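Local coordinates for protein hookworm platelet inhibitor 1 (Ancylostoma caninum, PDB 4TPV) that inhibits platelet aggregation and the adhesion of resting platelets to fibrinogen and collagen, possibly by binding integrins on the platelet surface, at residues M39-Y53 against N111-V125. Sequence-based numbering, arbitrary orientation.
Sequences MRTMVYDCTLEEKAY and NMVWDSHDKLGCAVV
Y44 runs alongside the backbone of L120-C122, and its side chain can be followed atom by atom. CB leaves the short strand 43-44 with CG anti to the backbone N (chi1 -158°), a torsion that lays the ring along the neighbouring strand. CG and CD1 lie beneath L120 O, which stands 3.6 Å above the ring plane toward its rim; CD1 also meets L120 CD2. Farther out, CE1 and CZ pass G121 CA, an off-centre CH-pi contact 4.2 Å from the ring centroid. At the tip, Y44 OH accepts from C122 N at 2.9 Å, nearly straight. It donates to the anti lone pair of E49 OE2 at 2.6 Å. Two bonds thus fix this buried hydroxyl, and R16, bridged to E49 OE2, forms a second shell.

Parallel pairing frames the tyrosine: V43 N bonds D118 O, L120 N bonds V43 O and D45 N bonds L120 O. D45 then N-caps helix 46-56 through OD1 to L48 N. Where the helix start meets the strand, G121 lets the backbones close to 3.5 Å between E49 N and G121 CA, since a CB there would run into E49 N and D45 O. One turn on, A123 CB sits centrally over the Y53 ring face, 3.3 Å from the centroid. Before the strands, D118 OD2 lies over the R40 guanidinium, a salt bridge of charges alone.

Strand 43-44 forms one edge of the mixed CAP-domain sheet beside strand 119-127, whose other neighbour is strand 130-138. Helix 46-53 crosses strand 119-125 at -39°, while helix 13-34 touches Y44 through T20 and L120 through H23.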
loop_
_atom_site.group_PDB
_atom_site.type_symbol
_atom_site.label_atom_id
_atom_site.label_comp_id
_atom_site.label_asym_id
_atom_site.label_seq_id
_atom_site.Cartn_x
_atom_site.Cartn_y
_atom_site.Cartn_z
ATOM N N MET A 39 8.715 4.472 8.799
ATOM C CA MET A 39 7.972 3.969 7.649
ATOM C C MET A 39 8.356 2.519 7.431
ATOM O O MET A 39 9.511 2.219 7.173
ATOM C CB MET A 39 8.266 4.791 6.395
ATOM C CG MET A 39 7.443 4.357 5.193
ATOM S SD MET A 39 5.777 5.032 5.180
ATOM C CE MET A 39 6.046 6.780 4.852
ATOM N N ARG A 40 7.386 1.618 7.539
ATOM C CA ARG A 40 7.671 0.185 7.349
ATOM C C ARG A 40 7.785 -0.243 5.888
ATOM O O ARG A 40 7.088 0.249 5.001
ATOM C CB ARG A 40 6.591 -0.658 8.043
ATOM C CG ARG A 40 6.624 -0.485 9.584
ATOM C CD ARG A 40 5.920 -1.597 10.345
ATOM N NE ARG A 40 6.673 -2.855 10.259
ATOM C CZ ARG A 40 6.578 -3.841 11.143
ATOM N NH1 ARG A 40 5.778 -3.720 12.187
ATOM N NH2 ARG A 40 7.292 -4.947 10.976
ATOM N N THR A 41 8.656 -1.219 5.663
ATOM C CA THR A 41 8.697 -1.931 4.397
ATOM C C THR A 41 7.435 -2.756 4.293
ATOM O O THR A 41 7.075 -3.453 5.250
ATOM C CB THR A 41 9.903 -2.854 4.306
ATOM O OG1 THR A 41 11.095 -2.106 4.549
ATOM C CG2 THR A 41 9.996 -3.492 2.916
ATOM N N MET A 42 6.757 -2.666 3.153
ATOM C CA MET A 42 5.645 -3.587 2.896
ATOM C C MET A 42 6.090 -4.915 2.324
ATOM O O MET A 42 7.008 -4.998 1.499
ATOM C CB MET A 42 4.635 -2.987 1.933
ATOM C CG MET A 42 3.763 -1.900 2.533
ATOM S SD MET A 42 2.597 -1.251 1.305
ATOM C CE MET A 42 1.550 -0.259 2.382
ATOM N N VAL A 43 5.397 -5.960 2.761
ATOM C CA VAL A 43 5.593 -7.303 2.232
ATOM C C VAL A 43 4.274 -7.770 1.633
ATOM O O VAL A 43 3.217 -7.478 2.183
ATOM C CB VAL A 43 6.054 -8.276 3.335
ATOM C CG1 VAL A 43 6.045 -9.721 2.828
ATOM C CG2 VAL A 43 7.419 -7.859 3.857
ATOM N N TYR A 44 4.312 -8.481 0.510
ATOM C CA TYR A 44 3.060 -8.983 -0.062
ATOM C C TYR A 44 2.424 -10.011 0.889
ATOM O O TYR A 44 3.123 -10.773 1.550
ATOM C CB TYR A 44 3.281 -9.605 -1.441
ATOM C CG TYR A 44 1.996 -9.634 -2.235
ATOM C CD1 TYR A 44 1.535 -8.487 -2.871
ATOM C CD2 TYR A 44 1.213 -10.798 -2.300
ATOM C CE1 TYR A 44 0.359 -8.481 -3.568
ATOM C CE2 TYR A 44 0.021 -10.804 -3.000
ATOM C CZ TYR A 44 -0.403 -9.643 -3.632
ATOM O OH TYR A 44 -1.584 -9.615 -4.325
ATOM N N ASP A 45 1.096 -10.014 0.971
ATOM C CA ASP A 45 0.405 -10.894 1.913
ATOM C C ASP A 45 -0.741 -11.577 1.198
ATOM O O ASP A 45 -1.691 -10.918 0.760
ATOM C CB ASP A 45 -0.109 -10.090 3.116
ATOM C CG ASP A 45 -0.715 -10.970 4.184
ATOM O OD1 ASP A 45 -1.888 -11.383 4.030
ATOM O OD2 ASP A 45 -0.008 -11.244 5.175
ATOM N N CYS A 46 -0.627 -12.889 1.012
ATOM C CA CYS A 46 -1.639 -13.592 0.221
ATOM C C CYS A 46 -2.988 -13.666 0.941
ATOM O O CYS A 46 -4.011 -13.838 0.296
ATOM C CB CYS A 46 -1.154 -14.985 -0.167
ATOM S SG CYS A 46 0.254 -14.918 -1.299
ATOM N N THR A 47 -3.005 -13.514 2.265
ATOM C CA THR A 47 -4.272 -13.406 2.981
ATOM C C THR A 47 -5.010 -12.090 2.666
ATOM O O THR A 47 -6.233 -12.088 2.444
ATOM C CB THR A 47 -4.043 -13.544 4.487
ATOM O OG1 THR A 47 -3.622 -14.894 4.751
ATOM C CG2 THR A 47 -5.324 -13.274 5.243
ATOM N N LEU A 48 -4.281 -10.977 2.634
ATOM C CA LEU A 48 -4.862 -9.716 2.197
ATOM C C LEU A 48 -5.279 -9.766 0.733
ATOM O O LEU A 48 -6.262 -9.134 0.353
ATOM C CB LEU A 48 -3.878 -8.570 2.410
ATOM C CG LEU A 48 -3.658 -8.264 3.874
ATOM C CD1 LEU A 48 -2.774 -7.025 3.996
ATOM C CD2 LEU A 48 -4.993 -8.039 4.588
ATOM N N GLU A 49 -4.546 -10.521 -0.088
ATOM C CA GLU A 49 -4.973 -10.680 -1.476
ATOM C C GLU A 49 -6.353 -11.328 -1.543
ATOM O O GLU A 49 -7.214 -10.890 -2.313
ATOM C CB GLU A 49 -3.979 -11.509 -2.301
ATOM C CG GLU A 49 -4.525 -11.864 -3.698
ATOM C CD GLU A 49 -3.506 -12.564 -4.591
ATOM O OE1 GLU A 49 -3.840 -13.656 -5.117
ATOM O OE2 GLU A 49 -2.402 -12.023 -4.781
ATOM N N GLU A 50 -6.578 -12.373 -0.748
ATOM C CA GLU A 50 -7.892 -13.006 -0.752
ATOM C C GLU A 50 -8.970 -12.023 -0.258
ATOM O O GLU A 50 -10.064 -11.972 -0.819
ATOM C CB GLU A 50 -7.894 -14.276 0.091
ATOM C CG GLU A 50 -9.301 -14.787 0.410
ATOM C CD GLU A 50 -10.042 -15.417 -0.768
ATOM O OE1 GLU A 50 -9.502 -15.464 -1.894
ATOM O OE2 GLU A 50 -11.189 -15.860 -0.547
ATOM N N LYS A 51 -8.642 -11.219 0.753
ATOM C CA LYS A 51 -9.567 -10.194 1.234
ATOM C C LYS A 51 -9.870 -9.200 0.111
ATOM O O LYS A 51 -11.024 -8.774 -0.092
ATOM C CB LYS A 51 -8.975 -9.473 2.453
ATOM C CG LYS A 51 -9.921 -8.517 3.171
ATOM C CD LYS A 51 -9.198 -7.852 4.337
ATOM C CE LYS A 51 -10.106 -6.854 5.050
ATOM N NZ LYS A 51 -9.341 -5.978 5.988
ATOM N N ALA A 52 -8.832 -8.857 -0.633
ATOM C CA ALA A 52 -8.996 -7.927 -1.746
ATOM C C ALA A 52 -9.890 -8.503 -2.841
ATOM O O ALA A 52 -10.717 -7.775 -3.407
ATOM C CB ALA A 52 -7.621 -7.533 -2.316
ATOM N N TYR A 53 -9.748 -9.804 -3.143
ATOM C CA TYR A 53 -10.608 -10.428 -4.153
ATOM C C TYR A 53 -12.058 -10.489 -3.681
ATOM O O TYR A 53 -12.974 -10.171 -4.435
ATOM C CB TYR A 53 -10.096 -11.837 -4.550
ATOM C CG TYR A 53 -9.190 -11.744 -5.741
ATOM C CD1 TYR A 53 -9.715 -11.625 -7.026
ATOM C CD2 TYR A 53 -7.820 -11.667 -5.586
ATOM C CE1 TYR A 53 -8.896 -11.471 -8.130
ATOM C CE2 TYR A 53 -6.983 -11.500 -6.687
ATOM C CZ TYR A 53 -7.531 -11.411 -7.962
ATOM O OH TYR A 53 -6.724 -11.251 -9.059
ATOM N N ASN A 111 -3.309 5.269 2.506
ATOM C CA ASN A 111 -3.132 3.841 2.725
ATOM C C ASN A 111 -1.734 3.413 2.290
ATOM O O ASN A 111 -1.098 2.581 2.941
ATOM C CB ASN A 111 -4.182 3.020 1.962
ATOM C CG ASN A 111 -5.344 2.575 2.845
ATOM O OD1 ASN A 111 -5.160 2.154 3.998
ATOM N ND2 ASN A 111 -6.557 2.636 2.286
ATOM N N MET A 112 -1.257 3.989 1.183
ATOM C CA MET A 112 0.036 3.592 0.636
ATOM C C MET A 112 1.214 4.047 1.487
ATOM O O MET A 112 2.229 3.356 1.531
ATOM C CB MET A 112 0.219 4.112 -0.800
ATOM C CG MET A 112 -0.712 3.469 -1.806
ATOM S SD MET A 112 -0.111 3.588 -3.509
ATOM C CE MET A 112 0.047 5.357 -3.710
ATOM N N VAL A 113 1.087 5.180 2.178
ATOM C CA VAL A 113 2.217 5.702 2.966
ATOM C C VAL A 113 1.976 5.735 4.483
ATOM O O VAL A 113 2.798 6.279 5.237
ATOM C CB VAL A 113 2.633 7.107 2.465
ATOM C CG1 VAL A 113 3.030 7.032 0.984
ATOM C CG2 VAL A 113 1.525 8.160 2.728
ATOM N N TRP A 114 0.900 5.103 4.947
ATOM C CA TRP A 114 0.681 4.983 6.394
ATOM C C TRP A 114 1.889 4.275 7.021
ATOM O O TRP A 114 2.256 3.184 6.570
ATOM C CB TRP A 114 -0.620 4.213 6.688
ATOM C CG TRP A 114 -1.216 4.662 7.982
ATOM C CD1 TRP A 114 -0.874 4.237 9.238
ATOM C CD2 TRP A 114 -2.217 5.675 8.159
ATOM N NE1 TRP A 114 -1.620 4.906 10.189
ATOM C CE2 TRP A 114 -2.451 5.793 9.553
ATOM C CE3 TRP A 114 -2.957 6.474 7.277
ATOM C CZ2 TRP A 114 -3.382 6.693 10.088
ATOM C CZ3 TRP A 114 -3.891 7.378 7.810
ATOM C CH2 TRP A 114 -4.082 7.477 9.213
ATOM N N ASP A 115 2.517 4.863 8.034
ATOM C CA ASP A 115 3.860 4.398 8.345
ATOM C C ASP A 115 3.825 2.981 8.935
ATOM O O ASP A 115 4.725 2.179 8.666
ATOM C CB ASP A 115 4.645 5.416 9.231
ATOM C CG ASP A 115 3.999 5.725 10.565
ATOM O OD1 ASP A 115 2.907 5.228 10.894
ATOM O OD2 ASP A 115 4.622 6.513 11.300
ATOM N N SER A 116 2.754 2.642 9.654
ATOM C CA SER A 116 2.700 1.348 10.320
ATOM C C SER A 116 2.191 0.249 9.389
ATOM O O SER A 116 2.200 -0.935 9.760
ATOM C CB SER A 116 1.829 1.412 11.581
ATOM O OG SER A 116 0.522 1.859 11.265
ATOM N N HIS A 117 1.750 0.616 8.195
ATOM C CA HIS A 117 1.360 -0.422 7.228
ATOM C C HIS A 117 2.571 -1.235 6.773
ATOM O O HIS A 117 3.547 -0.666 6.294
ATOM C CB HIS A 117 0.662 0.179 6.003
ATOM C CG HIS A 117 -0.782 0.492 6.222
ATOM N ND1 HIS A 117 -1.529 1.223 5.321
ATOM C CD2 HIS A 117 -1.615 0.194 7.247
ATOM C CE1 HIS A 117 -2.758 1.364 5.785
ATOM N NE2 HIS A 117 -2.841 0.741 6.947
ATOM N N ASP A 118 2.500 -2.565 6.883
ATOM C CA ASP A 118 3.646 -3.382 6.470
ATOM C C ASP A 118 3.240 -4.567 5.594
ATOM O O ASP A 118 4.061 -5.427 5.294
ATOM C CB ASP A 118 4.425 -3.882 7.696
ATOM C CG ASP A 118 3.606 -4.773 8.613
ATOM O OD1 ASP A 118 2.473 -5.162 8.282
ATOM O OD2 ASP A 118 4.120 -5.103 9.703
ATOM N N LYS A 119 1.977 -4.593 5.190
ATOM C CA LYS A 119 1.464 -5.686 4.362
ATOM C C LYS A 119 0.465 -5.146 3.341
ATOM O O LYS A 119 -0.302 -4.226 3.630
ATOM C CB LYS A 119 0.784 -6.767 5.219
ATOM C CG LYS A 119 1.684 -7.511 6.176
ATOM C CD LYS A 119 0.837 -8.421 7.069
ATOM C CE LYS A 119 1.714 -9.321 7.931
ATOM N NZ LYS A 119 2.579 -8.542 8.866
ATOM N N LEU A 120 0.501 -5.686 2.125
ATOM C CA LEU A 120 -0.570 -5.438 1.166
ATOM C C LEU A 120 -0.896 -6.709 0.395
ATOM O O LEU A 120 -0.067 -7.620 0.278
ATOM C CB LEU A 120 -0.203 -4.317 0.171
ATOM C CG LEU A 120 0.653 -4.764 -1.026
ATOM C CD1 LEU A 120 0.683 -3.668 -2.092
ATOM C CD2 LEU A 120 2.062 -5.116 -0.583
ATOM N N GLY A 121 -2.110 -6.753 -0.132
ATOM C CA GLY A 121 -2.507 -7.796 -1.064
ATOM C C GLY A 121 -3.480 -7.165 -2.026
ATOM O O GLY A 121 -4.277 -6.326 -1.619
ATOM N N CYS A 122 -3.436 -7.580 -3.292
ATOM C CA CYS A 122 -4.219 -6.897 -4.333
ATOM C C CYS A 122 -5.028 -7.855 -5.213
ATOM O O CYS A 122 -4.799 -9.061 -5.217
ATOM C CB CYS A 122 -3.291 -6.047 -5.202
ATOM S SG CYS A 122 -2.365 -4.776 -4.288
ATOM N N ALA A 123 -5.979 -7.298 -5.963
ATOM C CA ALA A 123 -6.902 -8.076 -6.780
ATOM C C ALA A 123 -7.232 -7.289 -8.046
ATOM O O ALA A 123 -7.301 -6.054 -8.029
ATOM C CB ALA A 123 -8.179 -8.399 -5.994
ATOM N N VAL A 124 -7.396 -8.002 -9.147
ATOM C CA VAL A 124 -7.745 -7.400 -10.423
ATOM C C VAL A 124 -8.963 -8.133 -10.958
ATOM O O VAL A 124 -8.917 -9.352 -11.135
ATOM C CB VAL A 124 -6.574 -7.491 -11.412
ATOM C CG1 VAL A 124 -6.990 -6.943 -12.772
ATOM C CG2 VAL A 124 -5.359 -6.735 -10.866
ATOM N N VAL A 125 -10.062 -7.417 -11.205
ATOM C CA VAL A 125 -11.291 -8.070 -11.640
ATOM C C VAL A 125 -11.975 -7.233 -12.705
ATOM O O VAL A 125 -11.709 -6.042 -12.810
ATOM C CB VAL A 125 -12.272 -8.288 -10.481
ATOM C CG1 VAL A 125 -11.646 -9.143 -9.371
ATOM C CG2 VAL A 125 -12.732 -6.965 -9.928
HETATM O O HOH W 1 3.056 -2.402 11.957
HETATM O O HOH W 2 -7.844 -12.150 -11.297
#